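Local coordinates for maltose-binding protein MalE1 (Thermotoga maritima, PDB 6DTU) that binds maltotetraose between its two lobes and probably hands malto-oligosaccharides to a sugar-uptake transporter as its periplasmic receptor, at residues A[287-296]-A[305-315]; A[178-186]-A[362-373]. All coordinates share one frame; numbering follows the deposited sequence.

Contact 1. Residues A[287-296]-A[305-315]; sequences AKKETMYRIY and RKDVLELVKDN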
loop_
_atom_site.group_PDB
_atom_site.type_symbol
_atom_site.label_atom_id
_atom_site.label_comp_id
_atom_site.label_asym_id
_atom_site.label_seq_id
_atom_site.Cartn_x
_atom_site.Cartn_y
_atom_site.Cartn_z
ATOM N N ALA A 287 -20.112 4.626 -3.850
ATOM C CA ALA A 287 -19.486 5.143 -5.052
ATOM C C ALA A 287 -19.828 6.593 -5.354
ATOM O O ALA A 287 -19.256 7.151 -6.301
ATOM C CB ALA A 287 -19.857 4.289 -6.269
ATOM N N LYS A 288 -20.740 7.209 -4.617
ATOM C CA LYS A 288 -21.181 8.547 -4.991
ATOM C C LYS A 288 -20.108 9.590 -4.682
ATOM O O LYS A 288 -19.213 9.379 -3.863
ATOM C CB LYS A 288 -22.479 8.926 -4.280
ATOM C CG LYS A 288 -23.722 8.174 -4.730
ATOM C CD LYS A 288 -24.864 8.340 -3.742
ATOM C CE LYS A 288 -25.124 9.781 -3.353
ATOM N NZ LYS A 288 -26.427 10.289 -3.885
ATOM N N LYS A 289 -20.204 10.729 -5.378
ATOM C CA LYS A 289 -19.205 11.787 -5.237
ATOM C C LYS A 289 -19.025 12.212 -3.788
ATOM O O LYS A 289 -17.904 12.197 -3.262
ATOM C CB LYS A 289 -19.546 12.982 -6.131
ATOM C CG LYS A 289 -18.541 14.113 -5.968
ATOM C CD LYS A 289 -18.789 15.287 -6.929
ATOM C CE LYS A 289 -20.143 15.903 -6.740
ATOM N NZ LYS A 289 -20.459 16.872 -7.839
ATOM N N GLU A 290 -20.113 12.609 -3.132
ATOM C CA GLU A 290 -19.991 13.069 -1.753
ATOM C C GLU A 290 -19.396 11.990 -0.862
ATOM O O GLU A 290 -18.541 12.272 -0.017
ATOM C CB GLU A 290 -21.349 13.490 -1.217
ATOM C CG GLU A 290 -21.711 14.906 -1.558
ATOM C CD GLU A 290 -22.788 15.415 -0.640
ATOM O OE1 GLU A 290 -22.522 15.506 0.579
ATOM O OE2 GLU A 290 -23.908 15.667 -1.131
ATOM N N THR A 291 -19.838 10.745 -1.034
ATOM C CA THR A 291 -19.354 9.698 -0.147
ATOM C C THR A 291 -17.883 9.438 -0.360
ATOM O O THR A 291 -17.142 9.246 0.607
ATOM C CB THR A 291 -20.125 8.411 -0.356
ATOM O OG1 THR A 291 -21.510 8.729 -0.416
ATOM C CG2 THR A 291 -19.858 7.498 0.817
ATOM N N MET A 292 -17.436 9.459 -1.627
ATOM C CA MET A 292 -16.023 9.242 -1.918
ATOM C C MET A 292 -15.173 10.379 -1.371
ATOM O O MET A 292 -14.046 10.153 -0.908
ATOM C CB MET A 292 -15.845 9.056 -3.427
ATOM C CG MET A 292 -16.229 7.672 -3.889
ATOM S SD MET A 292 -14.922 6.526 -3.436
ATOM C CE MET A 292 -15.619 4.921 -3.886
ATOM N N TYR A 293 -15.708 11.598 -1.378
ATOM C CA TYR A 293 -14.974 12.719 -0.813
ATOM C C TYR A 293 -14.914 12.621 0.708
ATOM O O TYR A 293 -13.861 12.878 1.303
ATOM C CB TYR A 293 -15.589 14.024 -1.323
ATOM C CG TYR A 293 -14.906 15.298 -0.901
ATOM C CD1 TYR A 293 -13.538 15.428 -1.005
ATOM C CD2 TYR A 293 -15.649 16.412 -0.524
ATOM C CE1 TYR A 293 -12.895 16.622 -0.648
ATOM C CE2 TYR A 293 -15.026 17.601 -0.177
ATOM C CZ TYR A 293 -13.661 17.701 -0.243
ATOM O OH TYR A 293 -13.052 18.881 0.092
ATOM N N ARG A 294 -16.018 12.201 1.341
ATOM C CA ARG A 294 -16.017 11.969 2.779
ATOM C C ARG A 294 -15.028 10.878 3.166
ATOM O O ARG A 294 -14.373 10.984 4.204
ATOM C CB ARG A 294 -17.420 11.647 3.276
ATOM C CG ARG A 294 -18.311 12.843 3.195
ATOM C CD ARG A 294 -19.735 12.476 3.526
ATOM N NE ARG A 294 -19.823 11.992 4.883
ATOM C CZ ARG A 294 -20.872 11.360 5.390
ATOM N NH1 ARG A 294 -21.940 11.133 4.647
ATOM N NH2 ARG A 294 -20.834 10.944 6.648
ATOM N N ILE A 295 -14.912 9.824 2.347
ATOM C CA ILE A 295 -13.896 8.798 2.580
ATOM C C ILE A 295 -12.498 9.396 2.500
ATOM O O ILE A 295 -11.649 9.131 3.362
ATOM C CB ILE A 295 -14.087 7.587 1.639
ATOM C CG1 ILE A 295 -15.340 6.795 2.041
ATOM C CG2 ILE A 295 -12.856 6.660 1.681
ATOM C CD1 ILE A 295 -15.737 5.768 1.022
ATOM N N TYR A 296 -12.233 10.215 1.470
ATOM C CA TYR A 296 -10.955 10.925 1.407
ATOM C C TYR A 296 -10.715 11.744 2.665
ATOM O O TYR A 296 -9.619 11.731 3.229
ATOM C CB TYR A 296 -10.874 11.843 0.172
ATOM C CG TYR A 296 -9.742 12.849 0.310
ATOM C CD1 TYR A 296 -8.443 12.522 -0.058
ATOM C CD2 TYR A 296 -9.971 14.112 0.848
ATOM C CE1 TYR A 296 -7.403 13.438 0.092
ATOM C CE2 TYR A 296 -8.975 15.020 0.972
ATOM C CZ TYR A 296 -7.681 14.686 0.622
ATOM O OH TYR A 296 -6.673 15.615 0.802
ATOM N N ARG A 305 -12.069 8.447 -7.829
ATOM C CA ARG A 305 -13.211 8.994 -8.534
ATOM C C ARG A 305 -12.743 10.350 -9.050
ATOM O O ARG A 305 -12.224 11.163 -8.281
ATOM C CB ARG A 305 -14.374 9.166 -7.553
ATOM C CG ARG A 305 -15.625 9.680 -8.243
ATOM C CD ARG A 305 -16.897 9.669 -7.431
ATOM N NE ARG A 305 -17.768 10.580 -8.139
ATOM C CZ ARG A 305 -18.966 10.299 -8.630
ATOM N NH1 ARG A 305 -19.524 9.100 -8.468
ATOM N NH2 ARG A 305 -19.599 11.243 -9.292
ATOM N N LYS A 306 -12.888 10.568 -10.364
ATOM C CA LYS A 306 -12.228 11.702 -11.018
ATOM C C LYS A 306 -12.676 13.043 -10.433
ATOM O O LYS A 306 -11.846 13.918 -10.151
ATOM C CB LYS A 306 -12.499 11.644 -12.525
ATOM C CG LYS A 306 -11.962 12.811 -13.356
ATOM C CD LYS A 306 -12.386 12.689 -14.838
ATOM C CE LYS A 306 -13.855 13.062 -15.001
ATOM N NZ LYS A 306 -14.402 12.563 -16.271
ATOM N N ASP A 307 -13.976 13.207 -10.214
ATOM C CA ASP A 307 -14.467 14.479 -9.707
ATOM C C ASP A 307 -14.109 14.736 -8.246
ATOM O O ASP A 307 -14.272 15.869 -7.773
ATOM C CB ASP A 307 -15.952 14.713 -10.030
ATOM C CG ASP A 307 -16.884 13.647 -9.490
ATOM O OD1 ASP A 307 -16.484 12.894 -8.577
ATOM O OD2 ASP A 307 -18.050 13.598 -9.970
ATOM N N VAL A 308 -13.730 13.703 -7.502
ATOM C CA VAL A 308 -13.218 13.876 -6.154
ATOM C C VAL A 308 -11.737 14.240 -6.185
ATOM O O VAL A 308 -11.289 15.128 -5.446
ATOM C CB VAL A 308 -13.521 12.618 -5.320
ATOM C CG1 VAL A 308 -12.866 12.745 -3.946
ATOM C CG2 VAL A 308 -15.050 12.443 -5.221
ATOM N N LEU A 309 -10.963 13.603 -7.074
ATOM C CA LEU A 309 -9.567 13.999 -7.231
ATOM C C LEU A 309 -9.477 15.475 -7.568
ATOM O O LEU A 309 -8.633 16.192 -7.018
ATOM C CB LEU A 309 -8.852 13.145 -8.285
ATOM C CG LEU A 309 -7.337 13.349 -8.356
ATOM C CD1 LEU A 309 -6.716 13.014 -6.998
ATOM C CD2 LEU A 309 -6.722 12.484 -9.436
ATOM N N GLU A 310 -10.388 15.958 -8.422
ATOM C CA GLU A 310 -10.408 17.371 -8.774
ATOM C C GLU A 310 -10.581 18.267 -7.552
ATOM O O GLU A 310 -10.043 19.379 -7.521
ATOM C CB GLU A 310 -11.507 17.639 -9.799
ATOM C CG GLU A 310 -11.645 19.106 -10.159
ATOM C CD GLU A 310 -10.516 19.576 -11.066
ATOM O OE1 GLU A 310 -9.871 18.716 -11.698
ATOM O OE2 GLU A 310 -10.277 20.798 -11.147
ATOM N N LEU A 311 -11.317 17.803 -6.532
ATOM C CA LEU A 311 -11.518 18.597 -5.322
ATOM C C LEU A 311 -10.243 18.741 -4.508
ATOM O O LEU A 311 -10.052 19.756 -3.838
ATOM C CB LEU A 311 -12.593 17.960 -4.441
ATOM C CG LEU A 311 -14.027 17.861 -4.971
ATOM C CD1 LEU A 311 -14.859 17.021 -4.030
ATOM C CD2 LEU A 311 -14.645 19.226 -5.109
ATOM N N VAL A 312 -9.350 17.756 -4.575
ATOM C CA VAL A 312 -8.204 17.678 -3.671
ATOM C C VAL A 312 -6.868 17.888 -4.363
ATOM O O VAL A 312 -5.832 17.905 -3.678
ATOM C CB VAL A 312 -8.224 16.366 -2.858
ATOM C CG1 VAL A 312 -9.561 16.223 -2.129
ATOM C CG2 VAL A 312 -8.008 15.157 -3.765
ATOM N N LYS A 313 -6.861 18.146 -5.677
ATOM C CA LYS A 313 -5.630 18.100 -6.463
ATOM C C LYS A 313 -4.591 19.130 -6.007
ATOM O O LYS A 313 -3.394 18.946 -6.254
ATOM C CB LYS A 313 -5.971 18.320 -7.938
ATOM C CG LYS A 313 -6.573 19.700 -8.175
ATOM C CD LYS A 313 -6.261 20.251 -9.534
ATOM C CE LYS A 313 -7.078 19.558 -10.589
ATOM N NZ LYS A 313 -7.237 20.378 -11.825
ATOM N N ASP A 314 -5.017 20.222 -5.377
ATOM C CA ASP A 314 -4.092 21.255 -4.925
ATOM C C ASP A 314 -3.597 21.075 -3.496
ATOM O O ASP A 314 -2.770 21.872 -3.044
ATOM C CB ASP A 314 -4.682 22.650 -5.126
ATOM C CG ASP A 314 -4.773 23.019 -6.585
ATOM O OD1 ASP A 314 -3.911 22.544 -7.356
ATOM O OD2 ASP A 314 -5.702 23.757 -6.968
ATOM N N ASN A 315 -4.069 20.067 -2.773
ATOM C CA ASN A 315 -3.534 19.813 -1.440
ATOM C C ASN A 315 -2.058 19.450 -1.529
ATOM O O ASN A 315 -1.693 18.557 -2.303
ATOM C CB ASN A 315 -4.313 18.693 -0.751
ATOM C CG ASN A 315 -3.935 18.518 0.730
ATOM O OD1 ASN A 315 -2.774 18.259 1.078
ATOM N ND2 ASN A 315 -4.914 18.683 1.603
HETATM O O HOH W 1 -19.228 15.845 -10.536
HETATM O O HOH W 2 -7.196 18.211 -0.047
#
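Leu-311 sets its CD1 methyl squarely over the ring of Tyr-293, 3.5 Å from the Tyr-293 centroid, a CH-pi contact. Tyr-293 CB points toward helix 306-312, and with CG anti to the backbone N (chi1 -177°) the ring lies against Leu-311 CD1. At the ring edge, CE1 meets CG1 of Val-312. That same methyl covers a face of Tyr-296, displaced toward the rim, with Tyr-296 CE2 to Val-312 CG1 at 3.4 Å. Val-308 divides its methyls: CG1 lies against CA and CB of Tyr-293, and CG2 against CB of Met-292.

The N-terminal end is polar. The extended side chain of Arg-305 lays a face of its guanidinium on the backbone of Lys-289. Arg-305 NH1 donates to Ala-287 O at 2.9 Å, a bent bond of 140°, and forms a salt bridge with Asp-83. Arg-305 NE and NH2 grip Asp-307 side-on, NE to OD1 at 2.7 Å and NH2 to OD2 at 2.9 Å. This pairing fixes the rotation of the guanidinium. CG and CD of Lys-289 cross the carboxylate at about a right angle, and a water links Lys-289 NZ to Asp-307 OD2. At the other end a second water joins Tyr-296 OH and Asn-315 ND2, while Asn-315 OD1 caps the backbone N of Asp-317 in helix 316-326.

Helices 289-296 and 306-312, close in sequence with strand 302-303 between them, pack at 47° with axes 9.2 Å apart. Pro-303 of strand 302-303 packs on Val-308, Val-312 and Tyr-296. Helix 14-28 adjoins Thr-291 and Ile-295, and strand 100-109 lies against Met-292.

Contact 2. Residues A[178-186]-A[362-373]; sequences DVNDIGLAN and LKNAVERIKAQI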
loop_
_atom_site.group_PDB
_atom_site.type_symbol
_atom_site.label_atom_id
_atom_site.label_comp_id
_atom_site.label_asym_id
_atom_site.label_seq_id
_atom_site.Cartn_x
_atom_site.Cartn_y
_atom_site.Cartn_z
ATOM N N ASP A 178 5.066 -11.556 -17.473
ATOM C CA ASP A 178 5.627 -12.900 -17.630
ATOM C C ASP A 178 5.979 -13.403 -16.239
ATOM O O ASP A 178 7.046 -13.085 -15.709
ATOM C CB ASP A 178 6.867 -12.874 -18.523
ATOM C CG ASP A 178 7.421 -14.282 -18.813
ATOM O OD1 ASP A 178 6.927 -15.268 -18.223
ATOM O OD2 ASP A 178 8.381 -14.408 -19.609
ATOM N N VAL A 179 5.104 -14.233 -15.664
ATOM C CA VAL A 179 5.350 -14.734 -14.316
ATOM C C VAL A 179 6.509 -15.710 -14.260
ATOM O O VAL A 179 6.965 -16.052 -13.161
ATOM C CB VAL A 179 4.114 -15.311 -13.589
ATOM C CG1 VAL A 179 3.008 -14.255 -13.456
ATOM C CG2 VAL A 179 3.619 -16.569 -14.270
ATOM N N ASN A 180 6.984 -16.178 -15.416
ATOM C CA ASN A 180 8.150 -17.049 -15.450
ATOM C C ASN A 180 9.454 -16.280 -15.567
ATOM O O ASN A 180 10.523 -16.896 -15.565
ATOM C CB ASN A 180 8.028 -18.067 -16.582
ATOM C CG ASN A 180 7.041 -19.156 -16.263
ATOM O OD1 ASN A 180 5.832 -18.965 -16.376
ATOM N ND2 ASN A 180 7.549 -20.310 -15.859
ATOM N N ASP A 181 9.392 -14.956 -15.640
ATOM C CA ASP A 181 10.567 -14.100 -15.755
ATOM C C ASP A 181 10.544 -13.171 -14.551
ATOM O O ASP A 181 9.879 -12.135 -14.564
ATOM C CB ASP A 181 10.557 -13.355 -17.088
ATOM C CG ASP A 181 11.773 -12.456 -17.280
ATOM O OD1 ASP A 181 12.464 -12.120 -16.300
ATOM O OD2 ASP A 181 12.036 -12.073 -18.430
ATOM N N ILE A 182 11.281 -13.549 -13.515
ATOM C CA ILE A 182 11.294 -12.822 -12.252
ATOM C C ILE A 182 12.581 -12.009 -12.168
ATOM O O ILE A 182 13.665 -12.528 -12.446
ATOM C CB ILE A 182 11.143 -13.793 -11.068
ATOM C CG1 ILE A 182 9.803 -14.523 -11.161
ATOM C CG2 ILE A 182 11.227 -13.059 -9.736
ATOM C CD1 ILE A 182 9.623 -15.559 -10.066
ATOM N N GLY A 183 12.468 -10.725 -11.796
ATOM C CA GLY A 183 13.645 -9.868 -11.790
ATOM C C GLY A 183 14.076 -9.359 -10.427
ATOM O O GLY A 183 14.747 -8.325 -10.308
ATOM N N LEU A 184 13.729 -10.091 -9.384
ATOM C CA LEU A 184 14.026 -9.662 -8.029
ATOM C C LEU A 184 15.412 -10.081 -7.561
ATOM O O LEU A 184 15.741 -9.876 -6.388
ATOM C CB LEU A 184 12.946 -10.175 -7.074
ATOM C CG LEU A 184 11.573 -9.604 -7.402
ATOM C CD1 LEU A 184 10.533 -10.326 -6.567
ATOM C CD2 LEU A 184 11.532 -8.116 -7.129
ATOM N N ALA A 185 16.211 -10.704 -8.434
ATOM C CA ALA A 185 17.613 -10.980 -8.144
ATOM C C ALA A 185 18.505 -10.606 -9.320
ATOM O O ALA A 185 19.616 -11.131 -9.433
ATOM C CB ALA A 185 17.854 -12.437 -7.739
ATOM N N ASN A 186 18.035 -9.729 -10.205
ATOM C CA ASN A 186 18.899 -9.233 -11.266
ATOM C C ASN A 186 19.868 -8.201 -10.692
ATOM O O ASN A 186 19.840 -7.884 -9.502
ATOM C CB ASN A 186 18.091 -8.779 -12.489
ATOM C CG ASN A 186 17.293 -7.502 -12.260
ATOM O OD1 ASN A 186 17.496 -6.763 -11.290
ATOM N ND2 ASN A 186 16.385 -7.226 -13.184
ATOM N N LEU A 362 18.790 -12.821 -2.315
ATOM C CA LEU A 362 17.843 -12.587 -3.403
ATOM C C LEU A 362 17.759 -13.795 -4.322
ATOM O O LEU A 362 16.665 -14.168 -4.760
ATOM C CB LEU A 362 18.227 -11.335 -4.189
ATOM C CG LEU A 362 18.144 -9.990 -3.447
ATOM C CD1 LEU A 362 18.584 -8.837 -4.329
ATOM C CD2 LEU A 362 16.721 -9.750 -2.924
ATOM N N LYS A 363 18.899 -14.437 -4.594
ATOM C CA LYS A 363 18.896 -15.623 -5.444
ATOM C C LYS A 363 17.987 -16.692 -4.861
ATOM O O LYS A 363 17.149 -17.265 -5.566
ATOM C CB LYS A 363 20.327 -16.147 -5.588
ATOM C CG LYS A 363 20.474 -17.382 -6.467
ATOM C CD LYS A 363 21.949 -17.707 -6.664
ATOM C CE LYS A 363 22.149 -19.129 -7.121
ATOM N NZ LYS A 363 23.308 -19.748 -6.424
ATOM N N ASN A 364 18.129 -16.958 -3.561
ATOM C CA ASN A 364 17.286 -17.953 -2.916
ATOM C C ASN A 364 15.828 -17.514 -2.908
ATOM O O ASN A 364 14.926 -18.348 -3.056
ATOM C CB ASN A 364 17.793 -18.248 -1.501
ATOM C CG ASN A 364 19.122 -18.975 -1.510
ATOM O OD1 ASN A 364 19.576 -19.448 -2.553
ATOM N ND2 ASN A 364 19.741 -19.097 -0.339
ATOM N N ALA A 365 15.580 -16.209 -2.738
ATOM C CA ALA A 365 14.202 -15.713 -2.766
ATOM C C ALA A 365 13.527 -16.021 -4.098
ATOM O O ALA A 365 12.393 -16.504 -4.133
ATOM C CB ALA A 365 14.144 -14.209 -2.478
ATOM N N VAL A 366 14.220 -15.765 -5.205
ATOM C CA VAL A 366 13.640 -16.013 -6.522
ATOM C C VAL A 366 13.418 -17.509 -6.762
ATOM O O VAL A 366 12.400 -17.911 -7.343
ATOM C CB VAL A 366 14.487 -15.329 -7.613
ATOM C CG1 VAL A 366 14.078 -15.780 -8.996
ATOM C CG2 VAL A 366 14.370 -13.804 -7.504
ATOM N N GLU A 367 14.345 -18.366 -6.313
ATOM C CA GLU A 367 14.096 -19.801 -6.438
ATOM C C GLU A 367 12.889 -20.225 -5.613
ATOM O O GLU A 367 12.115 -21.096 -6.032
ATOM C CB GLU A 367 15.324 -20.605 -5.995
ATOM C CG GLU A 367 16.642 -20.137 -6.593
ATOM C CD GLU A 367 17.794 -21.102 -6.340
ATOM O OE1 GLU A 367 18.686 -21.208 -7.211
ATOM O OE2 GLU A 367 17.822 -21.739 -5.263
ATOM N N ARG A 368 12.691 -19.595 -4.458
ATOM C CA ARG A 368 11.517 -19.897 -3.657
ATOM C C ARG A 368 10.245 -19.447 -4.356
ATOM O O ARG A 368 9.280 -20.209 -4.438
ATOM C CB ARG A 368 11.648 -19.270 -2.269
ATOM C CG ARG A 368 10.430 -19.429 -1.395
ATOM C CD ARG A 368 10.638 -18.799 -0.027
ATOM N NE ARG A 368 9.374 -18.512 0.649
ATOM C CZ ARG A 368 9.293 -17.994 1.866
ATOM N NH1 ARG A 368 10.404 -17.714 2.529
ATOM N NH2 ARG A 368 8.113 -17.755 2.416
ATOM N N ILE A 369 10.251 -18.240 -4.926
ATOM C CA ILE A 369 9.061 -17.727 -5.607
ATOM C C ILE A 369 8.711 -18.612 -6.794
ATOM O O ILE A 369 7.544 -18.972 -7.003
ATOM C CB ILE A 369 9.298 -16.278 -6.055
ATOM C CG1 ILE A 369 9.537 -15.386 -4.835
ATOM C CG2 ILE A 369 8.120 -15.785 -6.865
ATOM C CD1 ILE A 369 10.050 -13.994 -5.193
ATOM N N LYS A 370 9.722 -18.971 -7.589
ATOM C CA LYS A 370 9.496 -19.780 -8.781
ATOM C C LYS A 370 8.937 -21.149 -8.417
ATOM O O LYS A 370 7.968 -21.618 -9.024
ATOM C CB LYS A 370 10.809 -19.940 -9.558
ATOM C CG LYS A 370 11.323 -18.663 -10.190
ATOM C CD LYS A 370 12.539 -18.895 -11.062
ATOM C CE LYS A 370 12.122 -19.465 -12.408
ATOM N NZ LYS A 370 11.328 -18.476 -13.222
ATOM N N ALA A 371 9.520 -21.793 -7.407
ATOM C CA ALA A 371 9.045 -23.118 -7.025
ATOM C C ALA A 371 7.589 -23.061 -6.594
ATOM O O ALA A 371 6.787 -23.932 -6.951
ATOM C CB ALA A 371 9.939 -23.705 -5.930
ATOM N N GLN A 372 7.215 -22.016 -5.862
ATOM C CA GLN A 372 5.837 -21.894 -5.425
ATOM C C GLN A 372 4.900 -21.616 -6.599
ATOM O O GLN A 372 3.805 -22.176 -6.649
ATOM C CB GLN A 372 5.759 -20.862 -4.303
ATOM C CG GLN A 372 6.130 -21.428 -2.896
ATOM C CD GLN A 372 7.575 -21.952 -2.731
ATOM O OE1 GLN A 372 8.194 -22.464 -3.658
ATOM N NE2 GLN A 372 8.098 -21.838 -1.513
ATOM N N ILE A 373 5.327 -20.792 -7.566
ATOM C CA ILE A 373 4.506 -20.500 -8.744
ATOM C C ILE A 373 4.294 -21.756 -9.584
ATOM O O ILE A 373 3.191 -22.012 -10.086
ATOM C CB ILE A 373 5.149 -19.371 -9.572
ATOM C CG1 ILE A 373 4.907 -18.022 -8.910
ATOM C CG2 ILE A 373 4.623 -19.352 -11.029
ATOM C CD1 ILE A 373 5.633 -16.896 -9.581
HETATM O O HOH W 3 10.416 -20.984 -14.497
HETATM O O HOH W 4 12.915 -16.086 -13.603
#
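Ile-182 reaches helix 362-373 with two branches. Ile-182 CD1 touches Ile-369 CG2 and Lys-370 CG, each at 3.5 Å, and Ile-373 CD1 at 4.2 Å. Ile-182 CG2, anti to the backbone N, lies alongside the Val-366 methyls, 3.9 Å from Val-366 CG2. With an alanine here, CD1 and CG2 are gone, and a gap is likely to open between Val-366, Ile-369 and the methylenes of Lys-370. Val-366 CG2 also touches CB of both Leu-184 and Ala-185. One turn back along the helix, Ala-185 CB lies 3.7 Å from Leu-362 CB. The Leu-362 side chain covers Leu-184 O, which is buried without a polar partner. At the far end CD1 of Ile-373 packs on Val-179 O at 3.9 Å.

Lys-370 is bent at chi3 and chi4 (79° and 67°), which carries NZ to the turn just before the strand. Lys-370 NZ lies 2.9 Å from Asn-180 O. One water links NZ to Ile-182 N, and another joins it, weakly, to Asn-180 ND2.

Further out, the corner before the strand contains an Asx turn, with Asn-180 N donating to Asp-178 OD1. Backbone bonds to Lys-171 and Val-169 hold strand 181-183 on strand 168-173. Met-344 and Val-340 back Leu-184. The result is an amphipathic helix laid nearly antiparallel across an edge strand of a small three-stranded antiparallel sheet, at 151°, within a periplasmic sugar-binding protein fold.

Overall arrangement
Contacts 1 and 2 lie on opposite sides of the chain's centre, with their own centres about 39 Å apart. They share no helix or strand. Both are partly buried and near the outside of the protein. Contact 1 joins two helices close in sequence; contact 2 brings the C-terminal helix onto a segment whose end lies 176 residues earlier. Their chemistry differs. Contact 1 uses methyls on tyrosine rings and has a direct hydrogen bond beside an ion pair. Contact 2 is built on branched aliphatic side chains, with a water-linked lysine at its edge. The side chains of Tyr-296 and Ile-369 lie about 13 and 10 Å from a bound glucose unit.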